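Side-chain contact in type I polyketide synthase PikAII (Streptomyces venezuelae, PDB 3QP9), which is a C2-type ketoreductase domain of a modular polyketide synthase, probably epimerising the alpha-carbon of the polyketide intermediate rather than reducing its ketone: residues P125-R130 with Q172-G177. Numbering follows the deposited sequence.
Sequences PAPFTR and QAMVWG
Met174 reaches from helix 170-185 of the N-terminal Rossmann-like half into the loop that follows strand 109-112, and its methyl group lands on the backbone of Pro127 and Phe128. Its CE lies 3.5 Å from Pro127 O and 3.9 Å from Phe128 CA, while the Pro127 ring meets that CE through CB at 4.3 Å. The contact is van der Waals throughout, and an unbranched, flexible thioether suits it: chi1 of -56° sets CG opposite the carbonyl carbon, the chain runs on extended through chi2, and a bend at chi3 (-76°) puts CE against the loop backbone. Pro127 follows a cis peptide bond, which folds the loop sharply and probably helps turn the ring toward the helix. The CB of Phe128 leaves in the other direction, and its phenyl ring packs on Ala367 of helix 363-386, so this residue offers Met174 mainly its main chain. Phe421 of helix 413-426 touches both Pro127 and Met174, and Val370 of helix 363-386 also packs on the methionine; this buried apolar cluster joins the N-terminal half to two helices of the KR half. Just beyond, Thr129 occupies the N-cap position of helix 130-144: its OG1 is hydrogen-bonded to Asp117 O, its backbone N to Thr132 OG1.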
ATOM      1  N   PRO A 125       0.450 -17.454  -3.467  1.00 40.52           N
ATOM      2  CA  PRO A 125       0.228 -17.459  -1.998  1.00 40.02           C
ATOM      3  C   PRO A 125      -0.535 -16.197  -1.536  1.00 39.27           C
ATOM      4  O   PRO A 125      -0.681 -15.260  -2.321  1.00 39.25           O
ATOM      5  CB  PRO A 125       1.651 -17.491  -1.413  1.00 39.90           C
ATOM      6  CG  PRO A 125       2.517 -16.883  -2.423  1.00 40.43           C
ATOM      7  CD  PRO A 125       1.860 -17.228  -3.817  1.00 40.72           C
ATOM      8  N   ALA A 126      -1.024 -16.175  -0.292  1.00 37.62           N
ATOM      9  CA  ALA A 126      -1.555 -14.951   0.272  1.00 37.72           C
ATOM     10  C   ALA A 126      -0.374 -13.912   0.382  1.00 36.93           C
ATOM     11  O   ALA A 126       0.810 -14.307   0.579  1.00 35.80           O
ATOM     12  CB  ALA A 126      -2.205 -15.234   1.620  1.00 35.88           C
ATOM     13  N   PRO A 127      -0.677 -12.590   0.310  1.00 36.38           N
ATOM     14  CA  PRO A 127      -2.023 -11.973   0.492  1.00 35.29           C
ATOM     15  C   PRO A 127      -2.683 -11.675  -0.834  1.00 34.55           C
ATOM     16  O   PRO A 127      -3.836 -11.251  -0.861  1.00 33.31           O
ATOM     17  CB  PRO A 127      -1.695 -10.625   1.220  1.00 34.50           C
ATOM     18  CG  PRO A 127      -0.316 -10.236   0.741  1.00 31.48           C
ATOM     19  CD  PRO A 127       0.403 -11.557   0.345  1.00 35.77           C
ATOM     20  N   PHE A 128      -1.977 -11.900  -1.941  1.00 35.00           N
ATOM     21  CA  PHE A 128      -2.643 -11.749  -3.266  1.00 36.28           C
ATOM     22  C   PHE A 128      -3.970 -12.507  -3.239  1.00 36.17           C
ATOM     23  O   PHE A 128      -4.009 -13.661  -2.772  1.00 36.76           O
ATOM     24  CB  PHE A 128      -1.759 -12.269  -4.394  1.00 37.47           C
ATOM     25  CG  PHE A 128      -2.377 -12.087  -5.756  1.00 39.13           C
ATOM     26  CD1 PHE A 128      -2.221 -10.880  -6.438  1.00 36.78           C
ATOM     27  CD2 PHE A 128      -3.080 -13.118  -6.357  1.00 36.50           C
ATOM     28  CE1 PHE A 128      -2.775 -10.685  -7.716  1.00 37.68           C
ATOM     29  CE2 PHE A 128      -3.635 -12.915  -7.632  1.00 40.32           C
ATOM     30  CZ  PHE A 128      -3.492 -11.684  -8.288  1.00 38.23           C
ATOM     31  N   THR A 129      -5.066 -11.851  -3.639  1.00 35.57           N
ATOM     32  CA  THR A 129      -6.412 -12.520  -3.703  1.00 36.73           C
ATOM     33  C   THR A 129      -6.970 -12.491  -5.116  1.00 35.63           C
ATOM     34  O   THR A 129      -6.399 -11.827  -5.996  1.00 35.46           O
ATOM     35  CB  THR A 129      -7.503 -11.901  -2.747  1.00 36.18           C
ATOM     36  OG1 THR A 129      -8.013 -10.680  -3.281  1.00 36.47           O
ATOM     37  CG2 THR A 129      -6.996 -11.685  -1.316  1.00 38.20           C
ATOM     38  N   ARG A 130      -8.072 -13.205  -5.358  1.00 37.01           N
ATOM     39  CA  ARG A 130      -8.621 -13.244  -6.728  1.00 37.66           C
ATOM     40  C   ARG A 130      -9.115 -11.856  -7.111  1.00 37.33           C
ATOM     41  O   ARG A 130      -8.964 -11.408  -8.245  1.00 36.00           O
ATOM     42  CB  ARG A 130      -9.738 -14.254  -6.801  1.00 39.22           C
ATOM     43  CG  ARG A 130      -9.228 -15.722  -6.850  1.00 42.50           C
ATOM     44  CD  ARG A 130     -10.402 -16.701  -7.166  1.00 48.91           C
ATOM     45  NE  ARG A 130     -10.202 -18.056  -6.602  1.00 56.91           N
ATOM     46  CZ  ARG A 130     -10.755 -19.182  -7.070  1.00 57.34           C
ATOM     47  NH1 ARG A 130     -10.493 -20.347  -6.481  1.00 55.57           N
ATOM     48  NH2 ARG A 130     -11.558 -19.155  -8.123  1.00 54.50           N
ATOM     49  N   GLN A 172      -7.401  -5.731   0.717  1.00 28.44           N
ATOM     50  CA  GLN A 172      -8.128  -4.742  -0.148  1.00 28.42           C
ATOM     51  C   GLN A 172      -7.351  -3.419  -0.282  1.00 28.45           C
ATOM     52  O   GLN A 172      -7.546  -2.699  -1.243  1.00 26.45           O
ATOM     53  CB  GLN A 172      -9.567  -4.541   0.341  1.00 28.73           C
ATOM     54  CG  GLN A 172     -10.466  -5.781   0.106  1.00 29.11           C
ATOM     55  CD  GLN A 172     -11.881  -5.537   0.429  1.00 27.18           C
ATOM     56  OE1 GLN A 172     -12.426  -4.502   0.031  1.00 30.87           O
ATOM     57  NE2 GLN A 172     -12.559  -6.533   1.103  1.00 28.15           N
ATOM     58  N   ALA A 173      -6.532  -3.050   0.719  1.00 27.45           N
ATOM     59  CA  ALA A 173      -5.661  -1.839   0.542  1.00 24.18           C
ATOM     60  C   ALA A 173      -4.782  -1.989  -0.688  1.00 26.50           C
ATOM     61  O   ALA A 173      -4.316  -0.980  -1.152  1.00 24.68           O
ATOM     62  CB  ALA A 173      -4.747  -1.577   1.794  1.00 24.25           C
ATOM     63  N   MET A 174      -4.521  -3.230  -1.197  1.00 27.13           N
ATOM     64  CA  MET A 174      -3.645  -3.385  -2.428  1.00 28.11           C
ATOM     65  C   MET A 174      -4.349  -2.838  -3.648  1.00 28.64           C
ATOM     66  O   MET A 174      -3.711  -2.336  -4.570  1.00 28.82           O
ATOM     67  CB  MET A 174      -3.235  -4.839  -2.710  1.00 29.01           C
ATOM     68  CG  MET A 174      -2.536  -5.430  -1.510  1.00 31.18           C
ATOM     69  SD  MET A 174      -1.548  -6.876  -1.825  1.00 37.18           S
ATOM     70  CE  MET A 174      -2.910  -8.045  -1.993  1.00 31.54           C
ATOM     71  N   VAL A 175      -5.674  -2.883  -3.660  1.00 28.00           N
ATOM     72  CA  VAL A 175      -6.386  -2.204  -4.719  1.00 27.89           C
ATOM     73  C   VAL A 175      -6.235  -0.678  -4.669  1.00 26.40           C
ATOM     74  O   VAL A 175      -6.133  -0.005  -5.706  1.00 26.08           O
ATOM     75  CB  VAL A 175      -7.839  -2.601  -4.681  1.00 30.18           C
ATOM     76  CG1 VAL A 175      -8.672  -1.634  -5.525  1.00 32.95           C
ATOM     77  CG2 VAL A 175      -7.920  -4.037  -5.137  1.00 29.97           C
ATOM     78  N   TRP A 176      -6.182  -0.129  -3.477  1.00 22.70           N
ATOM     79  CA  TRP A 176      -5.909   1.321  -3.326  1.00 23.40           C
ATOM     80  C   TRP A 176      -4.537   1.617  -3.861  1.00 23.50           C
ATOM     81  O   TRP A 176      -4.315   2.642  -4.550  1.00 24.61           O
ATOM     82  CB  TRP A 176      -6.013   1.809  -1.836  1.00 21.69           C
ATOM     83  CG  TRP A 176      -7.476   1.996  -1.405  1.00 23.10           C
ATOM     84  CD1 TRP A 176      -8.425   0.987  -1.254  1.00 23.62           C
ATOM     85  CD2 TRP A 176      -8.185   3.211  -1.173  1.00 19.88           C
ATOM     86  NE1 TRP A 176      -9.609   1.505  -0.900  1.00 26.13           N
ATOM     87  CE2 TRP A 176      -9.506   2.858  -0.845  1.00 24.15           C
ATOM     88  CE3 TRP A 176      -7.821   4.590  -1.196  1.00 19.15           C
ATOM     89  CZ2 TRP A 176     -10.502   3.805  -0.544  1.00 27.79           C
ATOM     90  CZ3 TRP A 176      -8.773   5.500  -0.858  1.00 20.78           C
ATOM     91  CH2 TRP A 176     -10.128   5.125  -0.548  1.00 22.35           C
ATOM     92  N   GLY A 177      -3.562   0.786  -3.532  1.00 24.50           N
ATOM     93  CA  GLY A 177      -2.202   1.121  -3.998  1.00 24.61           C
ATOM     94  C   GLY A 177      -2.134   1.128  -5.518  1.00 26.46           C
ATOM     95  O   GLY A 177      -1.566   2.043  -6.156  1.00 26.50           O
TER